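Local coordinates for protein monomethylamine methyltransferase MtmB1 (Methanosarcina barkeri, PDB 1NTH) that catalyses methyl transfer from monomethylamine to the corrinoid cofactor of its partner protein MtmC, a step in methanogenesis from methylamine, at residues I271-H282 with M313-I322; L295-T306 with S330-A338. One frame throughout, in Å; residues are numbered along the deposited sequence.

Contact 1: residues I271-H282 with M313-I322; sequences IEETTIVDVATH and MIAGWACATI
Met313 and Ile271 open the contact, with SD of the methionine 4.1 Å from CD1 of the isoleucine as the two side chains slant across each other. One residue on, Ile314 is a knob in a hole formed by Ile271, Thr274, Thr275 and Asp278. Its CG1 branch lies anti to its own carbonyl carbon (chi1 -67°) and runs on extended, bringing CD1 to 3.7 Å from Thr274 CG2, while CG2 faces the Asp278 carboxylate. The Thr275 hydroxyl crosses it at a slant, OG1 lying 3.5 Å from Ile314 CG1. That hydroxyl donates back into its own helix, to Ile271 O at 2.7 Å from 41° out of the carbonyl plane, and the same oxygen takes the Thr275 N-H. The methyl of Thr275 touches Trp317, CG2 to CB 3.9 Å, whereas the indole leads away to stack on Phe47 and bond Glu50 O through NE1. With an alanine at Thr275, Ile271 O would lose its hydroxyl donor and a gap would probably open beside Ile314 and Trp317 CB. Ala318 points its CB at the other helix, 3.3 Å from Asp278 OD2, and its small size suits a closest axis approach of 9.1 Å, with a crossing angle of -42°. Last comes Ile322, whose CD1 lies 3.8 Å from His282 CB and also meets Val279 CG1, as its CG1 approaches the imidazole obliquely. The ring's rotation is fixed by ND1 donating in its plane to Asp278 O and by NE2 bonding Arg361. These are neighbouring helices of a TIM barrel. No hydrogen bond crosses between them: Thr275 and His282 spend donors on their own helix, so the pairing rests on close fit, aliphatic groups of 313-322 against a face that includes the Asp278 carboxylate and Thr275 hydroxyl.

Contact 2: residues L295-T306 with S330-A338; sequences LDGPVHIRWGST and SGNQYYPCA
Tyr335 O is gripped by two donors from consecutive residues. Ser305 OG reaches it at 2.8 Å, tilted 19° from the carbonyl plane, and Thr306 N adds a longer bond of 3.2 Å. The serine hydroxyl gets there because it stands anti to its backbone N (chi1 172°), and it is also bonded to Asn307 N. Return traffic comes from Tyr335 N, which donates to Thr306 OG1 at 2.8 Å; Gln352 is that hydroxyl's further partner. Upstream, Leu295 and Asp296 pair in parallel with Gly331 and Asn332, on neighbouring TIM-barrel strands that flank helix 309-325 in a beta-alpha-beta crossover. Asp296 N donates to Gly331 O at 2.8 Å, nearly straight at 175°, and Gln333 N returns to Asp296 O at 3.1 Å. In one of two Gln333 conformers NE2 also nears Asp296 O, a doubtful bond. On the strand face bearing Leu295, CD1 of the leucine lies over the side-chain-free Gly331, 3.6 Å from its C. On the other face, a water accepts from Asn332 ND2 and donates to Thr306 O at 2.8 Å, while Asp356 bonds the same amide nitrogen.

Both contacts are buried, but at different depths: contact 2 has its centre about 8 Å from the centre of the chain, contact 1 about 13 Å. Contact 1 pairs helices 271-288 and 309-325 of the outer layer; contact 2 pairs strands 293-300 and 330-333 and the loops beyond them, though helix 309-325 is also the crossover joining those strands. Accordingly, apolar side chains dominate the first and hydrogen bonds to main-chain atoms the second. The layers meet where Asp278 OD2 lies 2.4 Å from Asp296 OD2, His282 CE1 3.4 Å from that Asp296 OD2, and Ala315 CB 3.5 Å from Asn332 ND2. Arg361 bridges them, bonding His282 in contact 1 and forming a salt bridge with Asp296 in contact 2.

Contact 1: residues I271-H282 with M313-I322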
loop_
_atom_site.group_PDB
_atom_site.type_symbol
_atom_site.label_atom_id
_atom_site.label_comp_id
_atom_site.label_asym_id
_atom_site.label_seq_id
_atom_site.Cartn_x
_atom_site.Cartn_y
_atom_site.Cartn_z
ATOM N N ILE A 271 18.938 -31.151 35.940
ATOM C CA ILE A 271 18.836 -29.695 35.905
ATOM C C ILE A 271 19.987 -28.980 35.202
ATOM O O ILE A 271 19.777 -28.320 34.184
ATOM C CB ILE A 271 18.691 -29.112 37.333
ATOM C CG1 ILE A 271 17.411 -29.646 37.983
ATOM C CG2 ILE A 271 18.665 -27.586 37.273
ATOM C CD1 ILE A 271 17.188 -29.157 39.404
ATOM N N GLU A 272 21.202 -29.098 35.730
ATOM C CA GLU A 272 22.330 -28.420 35.104
ATOM C C GLU A 272 22.564 -28.896 33.673
ATOM O O GLU A 272 22.871 -28.096 32.787
ATOM C CB GLU A 272 23.612 -28.608 35.925
ATOM C CG GLU A 272 23.664 -27.823 37.236
ATOM C CD GLU A 272 22.889 -28.476 38.364
ATOM O OE1 GLU A 272 22.405 -29.615 38.183
ATOM O OE2 GLU A 272 22.774 -27.852 39.442
ATOM N N GLU A 273 22.419 -30.198 33.445
ATOM C CA GLU A 273 22.622 -30.756 32.112
ATOM C C GLU A 273 21.626 -30.188 31.105
ATOM O O GLU A 273 21.995 -29.824 29.989
ATOM C CB GLU A 273 22.486 -32.283 32.133
ATOM C CG GLU A 273 23.553 -33.020 32.933
ATOM C CD GLU A 273 23.214 -33.155 34.409
ATOM O OE1 GLU A 273 23.889 -33.954 35.092
ATOM O OE2 GLU A 273 22.286 -32.472 34.893
ATOM N N THR A 274 20.361 -30.125 31.504
ATOM C CA THR A 274 19.319 -29.612 30.625
ATOM C C THR A 274 19.508 -28.114 30.381
ATOM O O THR A 274 19.162 -27.607 29.315
ATOM C CB THR A 274 17.916 -29.875 31.213
ATOM O OG1 THR A 274 17.748 -31.283 31.433
ATOM C CG2 THR A 274 16.830 -29.408 30.245
ATOM N N THR A 275 20.068 -27.413 31.363
ATOM C CA THR A 275 20.296 -25.979 31.221
ATOM C C THR A 275 21.430 -25.726 30.229
ATOM O O THR A 275 21.402 -24.756 29.471
ATOM C CB THR A 275 20.618 -25.332 32.585
ATOM O OG1 THR A 275 19.601 -25.699 33.531
ATOM C CG2 THR A 275 20.644 -23.806 32.462
ATOM N N ILE A 276 22.432 -26.603 30.230
ATOM C CA ILE A 276 23.539 -26.480 29.292
ATOM C C ILE A 276 22.956 -26.587 27.882
ATOM O O ILE A 276 23.304 -25.812 26.991
ATOM C CB ILE A 276 24.580 -27.609 29.502
ATOM C CG1 ILE A 276 25.323 -27.382 30.819
ATOM C CG2 ILE A 276 25.558 -27.657 28.332
ATOM C CD1 ILE A 276 26.291 -28.504 31.178
ATOM N N VAL A 277 22.057 -27.547 27.689
ATOM C CA VAL A 277 21.413 -27.739 26.394
ATOM C C VAL A 277 20.580 -26.505 26.051
ATOM O O VAL A 277 20.585 -26.043 24.908
ATOM C CB VAL A 277 20.487 -28.983 26.406
ATOM C CG1 VAL A 277 19.568 -28.976 25.189
ATOM C CG2 VAL A 277 21.329 -30.245 26.408
ATOM N N ASP A 278 19.875 -25.976 27.047
ATOM C CA ASP A 278 19.029 -24.800 26.849
ATOM C C ASP A 278 19.861 -23.616 26.351
ATOM O O ASP A 278 19.468 -22.932 25.405
ATOM C CB ASP A 278 18.324 -24.433 28.155
ATOM C CG ASP A 278 17.136 -23.517 27.938
ATOM O OD1 ASP A 278 16.930 -23.069 26.789
ATOM O OD2 ASP A 278 16.410 -23.247 28.917
ATOM N N VAL A 279 21.004 -23.370 26.985
ATOM C CA VAL A 279 21.867 -22.272 26.554
ATOM C C VAL A 279 22.325 -22.542 25.122
ATOM O O VAL A 279 22.335 -21.644 24.278
ATOM C CB VAL A 279 23.097 -22.120 27.488
ATOM C CG1 VAL A 279 24.114 -21.152 26.884
ATOM C CG2 VAL A 279 22.639 -21.619 28.854
ATOM N N ALA A 280 22.683 -23.791 24.842
ATOM C CA ALA A 280 23.129 -24.162 23.508
ATOM C C ALA A 280 22.052 -23.923 22.449
ATOM O O ALA A 280 22.367 -23.503 21.336
ATOM C CB ALA A 280 23.560 -25.633 23.487
ATOM N N THR A 281 20.791 -24.188 22.784
ATOM C CA THR A 281 19.725 -23.991 21.806
ATOM C C THR A 281 19.337 -22.522 21.644
ATOM O O THR A 281 18.820 -22.140 20.593
ATOM C CB THR A 281 18.479 -24.875 22.114
ATOM O OG1 THR A 281 17.938 -24.558 23.399
ATOM C CG2 THR A 281 18.876 -26.346 22.092
ATOM N N HIS A 282 19.591 -21.703 22.666
ATOM C CA HIS A 282 19.319 -20.266 22.563
ATOM C C HIS A 282 20.314 -19.736 21.530
ATOM O O HIS A 282 19.976 -18.920 20.673
ATOM C CB HIS A 282 19.566 -19.542 23.896
ATOM C CG HIS A 282 18.371 -19.478 24.796
ATOM N ND1 HIS A 282 17.858 -20.585 25.440
ATOM C CD2 HIS A 282 17.600 -18.430 25.177
ATOM C CE1 HIS A 282 16.825 -20.220 26.180
ATOM N NE2 HIS A 282 16.647 -18.918 26.039
ATOM N N MET A 313 13.932 -23.507 37.365
ATOM C CA MET A 313 15.356 -23.271 37.595
ATOM C C MET A 313 16.119 -23.281 36.274
ATOM O O MET A 313 17.015 -22.465 36.058
ATOM C CB MET A 313 15.928 -24.341 38.531
ATOM C CG MET A 313 15.446 -24.216 39.966
ATOM S SD MET A 313 15.984 -25.611 40.980
ATOM C CE MET A 313 17.739 -25.301 41.089
ATOM N N ILE A 314 15.762 -24.208 35.391
ATOM C CA ILE A 314 16.413 -24.301 34.090
ATOM C C ILE A 314 16.187 -23.011 33.303
ATOM O O ILE A 314 17.132 -22.429 32.767
ATOM C CB ILE A 314 15.866 -25.504 33.285
ATOM C CG1 ILE A 314 16.274 -26.808 33.984
ATOM C CG2 ILE A 314 16.394 -25.473 31.850
ATOM C CD1 ILE A 314 15.550 -28.035 33.471
ATOM N N ALA A 315 14.939 -22.558 33.247
ATOM C CA ALA A 315 14.612 -21.336 32.516
ATOM C C ALA A 315 15.277 -20.106 33.137
ATOM O O ALA A 315 15.826 -19.260 32.426
ATOM C CB ALA A 315 13.100 -21.144 32.470
ATOM N N GLY A 316 15.223 -20.009 34.462
ATOM C CA GLY A 316 15.819 -18.873 35.147
ATOM C C GLY A 316 17.311 -18.742 34.912
ATOM O O GLY A 316 17.808 -17.652 34.624
ATOM N N TRP A 317 18.034 -19.851 35.032
ATOM C CA TRP A 317 19.476 -19.827 34.818
ATOM C C TRP A 317 19.836 -19.594 33.357
ATOM O O TRP A 317 20.757 -18.837 33.057
ATOM C CB TRP A 317 20.121 -21.132 35.306
ATOM C CG TRP A 317 20.369 -21.150 36.783
ATOM C CD1 TRP A 317 19.450 -21.351 37.773
ATOM C CD2 TRP A 317 21.621 -20.916 37.438
ATOM N NE1 TRP A 317 20.054 -21.257 39.007
ATOM C CE2 TRP A 317 21.386 -20.990 38.830
ATOM C CE3 TRP A 317 22.922 -20.651 36.983
ATOM C CZ2 TRP A 317 22.406 -20.810 39.774
ATOM C CZ3 TRP A 317 23.938 -20.472 37.923
ATOM C CH2 TRP A 317 23.671 -20.554 39.302
ATOM N N ALA A 318 19.115 -20.238 32.447
ATOM C CA ALA A 318 19.405 -20.069 31.028
ATOM C C ALA A 318 19.205 -18.613 30.601
ATOM O O ALA A 318 20.068 -18.024 29.948
ATOM C CB ALA A 318 18.516 -20.991 30.195
ATOM N N CYS A 319 18.074 -18.031 30.982
ATOM C CA CYS A 319 17.784 -16.651 30.608
ATOM C C CYS A 319 18.698 -15.636 31.284
ATOM O O CYS A 319 19.166 -14.696 30.641
ATOM C CB CYS A 319 16.328 -16.304 30.917
ATOM S SG CYS A 319 15.858 -14.667 30.288
ATOM N N ALA A 320 18.953 -15.810 32.577
ATOM C CA ALA A 320 19.825 -14.876 33.281
ATOM C C ALA A 320 21.199 -14.885 32.631
ATOM O O ALA A 320 21.831 -13.843 32.461
ATOM C CB ALA A 320 19.939 -15.257 34.754
ATOM N N THR A 321 21.660 -16.076 32.263
ATOM C CA THR A 321 22.963 -16.231 31.638
ATOM C C THR A 321 22.978 -15.649 30.227
ATOM O O THR A 321 23.912 -14.942 29.850
ATOM C CB THR A 321 23.361 -17.715 31.608
ATOM O OG1 THR A 321 23.404 -18.204 32.955
ATOM C CG2 THR A 321 24.727 -17.900 30.966
ATOM N N ILE A 322 21.944 -15.945 29.449
ATOM C CA ILE A 322 21.855 -15.417 28.093
ATOM C C ILE A 322 21.752 -13.888 28.148
ATOM O O ILE A 322 22.334 -13.188 27.317
ATOM C CB ILE A 322 20.632 -16.017 27.354
ATOM C CG1 ILE A 322 20.929 -17.470 26.962
ATOM C CG2 ILE A 322 20.282 -15.176 26.124
ATOM C CD1 ILE A 322 22.083 -17.631 25.986
#

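Contact 2: residues L295-T306 with S330-A338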
loop_
_atom_site.group_PDB
_atom_site.type_symbol
_atom_site.label_atom_id
_atom_site.label_comp_id
_atom_site.label_asym_id
_atom_site.label_seq_id
_atom_site.Cartn_x
_atom_site.Cartn_y
_atom_site.Cartn_z
ATOM N N LEU A 295 12.213 -18.551 21.774
ATOM C CA LEU A 295 11.228 -18.922 22.774
ATOM C C LEU A 295 11.652 -20.229 23.439
ATOM O O LEU A 295 11.842 -21.244 22.768
ATOM C CB LEU A 295 9.858 -19.110 22.128
ATOM C CG LEU A 295 8.735 -19.487 23.098
ATOM C CD1 LEU A 295 8.404 -18.310 24.005
ATOM C CD2 LEU A 295 7.520 -19.898 22.307
ATOM N N ASP A 296 11.798 -20.187 24.758
ATOM C CA ASP A 296 12.196 -21.352 25.544
ATOM C C ASP A 296 10.926 -22.006 26.087
ATOM O O ASP A 296 9.814 -21.533 25.837
ATOM C CB ASP A 296 13.093 -20.886 26.697
ATOM C CG ASP A 296 13.841 -22.022 27.380
ATOM O OD1 ASP A 296 13.651 -23.204 27.016
ATOM O OD2 ASP A 296 14.632 -21.711 28.295
ATOM N N GLY A 297 11.094 -23.095 26.826
ATOM C CA GLY A 297 9.958 -23.784 27.405
ATOM C C GLY A 297 10.393 -25.100 28.022
ATOM O O GLY A 297 9.923 -26.156 27.604
ATOM N N PRO A 298 11.294 -25.072 29.018
ATOM C CA PRO A 298 11.751 -26.318 29.650
ATOM C C PRO A 298 10.546 -27.065 30.203
ATOM O O PRO A 298 9.723 -26.482 30.901
ATOM C CB PRO A 298 12.679 -25.826 30.760
ATOM C CG PRO A 298 13.159 -24.489 30.249
ATOM C CD PRO A 298 11.891 -23.903 29.683
ATOM N N VAL A 299 10.444 -28.354 29.900
ATOM C CA VAL A 299 9.303 -29.126 30.369
ATOM C C VAL A 299 9.725 -30.377 31.138
ATOM O O VAL A 299 10.737 -31.002 30.823
ATOM C CB VAL A 299 8.397 -29.510 29.177
ATOM C CG1 VAL A 299 9.173 -30.357 28.186
ATOM C CG2 VAL A 299 7.160 -30.232 29.668
ATOM N N HIS A 300 8.936 -30.731 32.150
ATOM C CA HIS A 300 9.216 -31.897 32.988
ATOM C C HIS A 300 8.830 -33.175 32.248
ATOM O O HIS A 300 7.695 -33.321 31.803
ATOM C CB HIS A 300 8.430 -31.780 34.297
ATOM C CG HIS A 300 8.923 -32.680 35.384
ATOM N ND1 HIS A 300 8.774 -34.049 35.345
ATOM C CD2 HIS A 300 9.564 -32.404 36.545
ATOM C CE1 HIS A 300 9.301 -34.579 36.435
ATOM N NE2 HIS A 300 9.787 -33.601 37.180
ATOM N N ILE A 301 9.779 -34.099 32.117
ATOM C CA ILE A 301 9.523 -35.343 31.399
ATOM C C ILE A 301 8.292 -36.100 31.894
ATOM O O ILE A 301 7.590 -36.732 31.103
ATOM C CB ILE A 301 10.748 -36.286 31.455
ATOM C CG1 ILE A 301 10.531 -37.467 30.504
ATOM C CG2 ILE A 301 10.974 -36.777 32.881
ATOM C CD1 ILE A 301 11.762 -38.314 30.283
ATOM N N ARG A 302 8.016 -36.028 33.192
ATOM C CA ARG A 302 6.864 -36.734 33.742
ATOM C C ARG A 302 5.582 -35.912 33.788
ATOM O O ARG A 302 4.535 -36.355 33.320
ATOM C CB ARG A 302 7.171 -37.232 35.156
ATOM C CG ARG A 302 6.017 -37.999 35.788
ATOM C CD ARG A 302 6.306 -38.375 37.232
ATOM N NE ARG A 302 5.217 -39.158 37.810
ATOM C CZ ARG A 302 5.185 -39.590 39.067
ATOM N NH1 ARG A 302 6.186 -39.316 39.892
ATOM N NH2 ARG A 302 4.150 -40.299 39.499
ATOM N N TRP A 303 5.670 -34.713 34.352
ATOM C CA TRP A 303 4.504 -33.858 34.504
ATOM C C TRP A 303 4.083 -33.092 33.253
ATOM O O TRP A 303 2.930 -32.678 33.138
ATOM C CB TRP A 303 4.745 -32.890 35.661
ATOM C CG TRP A 303 5.145 -33.593 36.932
ATOM C CD1 TRP A 303 6.266 -33.363 37.677
ATOM C CD2 TRP A 303 4.420 -34.629 37.606
ATOM N NE1 TRP A 303 6.284 -34.191 38.775
ATOM C CE2 TRP A 303 5.161 -34.978 38.758
ATOM C CE3 TRP A 303 3.212 -35.295 37.352
ATOM C CZ2 TRP A 303 4.738 -35.966 39.654
ATOM C CZ3 TRP A 303 2.789 -36.281 38.246
ATOM C CH2 TRP A 303 3.552 -36.603 39.383
ATOM N N GLY A 304 5.012 -32.905 32.322
ATOM C CA GLY A 304 4.690 -32.192 31.096
ATOM C C GLY A 304 4.362 -30.724 31.314
ATOM O O GLY A 304 3.663 -30.112 30.505
ATOM N N SER A 305 4.869 -30.163 32.408
ATOM C CA SER A 305 4.638 -28.759 32.740
ATOM C C SER A 305 5.936 -27.960 32.707
ATOM O O SER A 305 7.025 -28.508 32.885
ATOM C CB SER A 305 4.009 -28.635 34.128
ATOM O OG SER A 305 3.945 -27.276 34.535
ATOM N N THR A 306 5.808 -26.656 32.491
ATOM C CA THR A 306 6.958 -25.764 32.434
ATOM C C THR A 306 7.180 -25.032 33.760
ATOM O O THR A 306 8.134 -24.269 33.895
ATOM C CB THR A 306 6.766 -24.693 31.345
ATOM O OG1 THR A 306 5.515 -24.030 31.564
ATOM C CG2 THR A 306 6.777 -25.321 29.959
ATOM N N SER A 330 14.694 -13.033 24.082
ATOM C CA SER A 330 14.039 -14.316 24.328
ATOM C C SER A 330 12.722 -14.251 25.087
ATOM O O SER A 330 12.327 -13.211 25.612
ATOM C CB SER A 330 14.991 -15.232 25.097
ATOM O OG SER A 330 15.106 -14.802 26.441
ATOM N N GLY A 331 12.048 -15.391 25.141
ATOM C CA GLY A 331 10.788 -15.467 25.849
ATOM C C GLY A 331 10.633 -16.869 26.395
ATOM O O GLY A 331 11.483 -17.728 26.146
ATOM N N ASN A 332 9.567 -17.102 27.149
ATOM C CA ASN A 332 9.306 -18.431 27.695
ATOM C C ASN A 332 7.821 -18.726 27.515
ATOM O O ASN A 332 6.992 -17.812 27.545
ATOM C CB ASN A 332 9.702 -18.499 29.175
ATOM C CG ASN A 332 9.929 -19.931 29.650
ATOM O OD1 ASN A 332 9.902 -20.870 28.851
ATOM N ND2 ASN A 332 10.158 -20.102 30.946
ATOM N N GLN A 333 7.494 -20.004 27.319
ATOM C CA GLN A 333 6.121 -20.448 27.097
ATOM C C GLN A 333 5.561 -21.157 28.330
ATOM O O GLN A 333 6.291 -21.820 29.065
ATOM C CB GLN A 333 6.041 -21.360 25.872
ATOM C CG GLN A 333 7.048 -22.482 25.848
ATOM C CD GLN A 333 7.043 -23.231 24.531
ATOM O OE1 GLN A 333 6.119 -23.982 24.231
ATOM N NE2 GLN A 333 8.075 -23.020 23.732
ATOM N N TYR A 334 4.255 -21.009 28.533
ATOM C CA TYR A 334 3.555 -21.526 29.713
ATOM C C TYR A 334 2.662 -22.759 29.564
ATOM O O TYR A 334 1.668 -22.724 28.839
ATOM C CB TYR A 334 2.703 -20.391 30.300
ATOM C CG TYR A 334 3.506 -19.223 30.830
ATOM C CD1 TYR A 334 4.431 -18.553 30.023
ATOM C CD2 TYR A 334 3.379 -18.822 32.159
ATOM C CE1 TYR A 334 5.215 -17.521 30.533
ATOM C CE2 TYR A 334 4.152 -17.794 32.678
ATOM C CZ TYR A 334 5.074 -17.151 31.864
ATOM O OH TYR A 334 5.879 -16.175 32.400
ATOM N N TYR A 335 3.012 -23.827 30.285
ATOM C CA TYR A 335 2.251 -25.081 30.297
ATOM C C TYR A 335 1.926 -25.534 31.719
ATOM O O TYR A 335 2.638 -26.364 32.283
ATOM C CB TYR A 335 3.013 -26.199 29.590
ATOM C CG TYR A 335 2.926 -26.163 28.087
ATOM C CD1 TYR A 335 3.879 -25.486 27.326
ATOM C CD2 TYR A 335 1.906 -26.838 27.419
ATOM C CE1 TYR A 335 3.822 -25.492 25.935
ATOM C CE2 TYR A 335 1.838 -26.848 26.031
ATOM C CZ TYR A 335 2.799 -26.179 25.296
ATOM O OH TYR A 335 2.751 -26.232 23.923
ATOM N N PRO A 336 0.858 -24.993 32.321
ATOM C CA PRO A 336 0.498 -25.402 33.684
ATOM C C PRO A 336 -0.177 -26.775 33.650
ATOM O O PRO A 336 -0.711 -27.183 32.616
ATOM C CB PRO A 336 -0.489 -24.322 34.130
ATOM C CG PRO A 336 -0.181 -23.151 33.230
ATOM C CD PRO A 336 0.087 -23.808 31.909
ATOM N N CYS A 337 -0.156 -27.481 34.777
ATOM C CA CYS A 337 -0.794 -28.792 34.870
ATOM C C CYS A 337 -2.305 -28.638 35.001
ATOM O O CYS A 337 -3.076 -29.342 34.345
ATOM C CB CYS A 337 -0.287 -29.560 36.097
ATOM S SG CYS A 337 1.415 -30.126 36.015
ATOM N N ALA A 338 -2.717 -27.710 35.859
ATOM C CA ALA A 338 -4.129 -27.466 36.123
ATOM C C ALA A 338 -4.844 -26.720 34.999
ATOM O O ALA A 338 -4.220 -26.000 34.215
ATOM C CB ALA A 338 -4.279 -26.704 37.433
HETATM O O HOH W 1 10.225 -22.725 32.730
#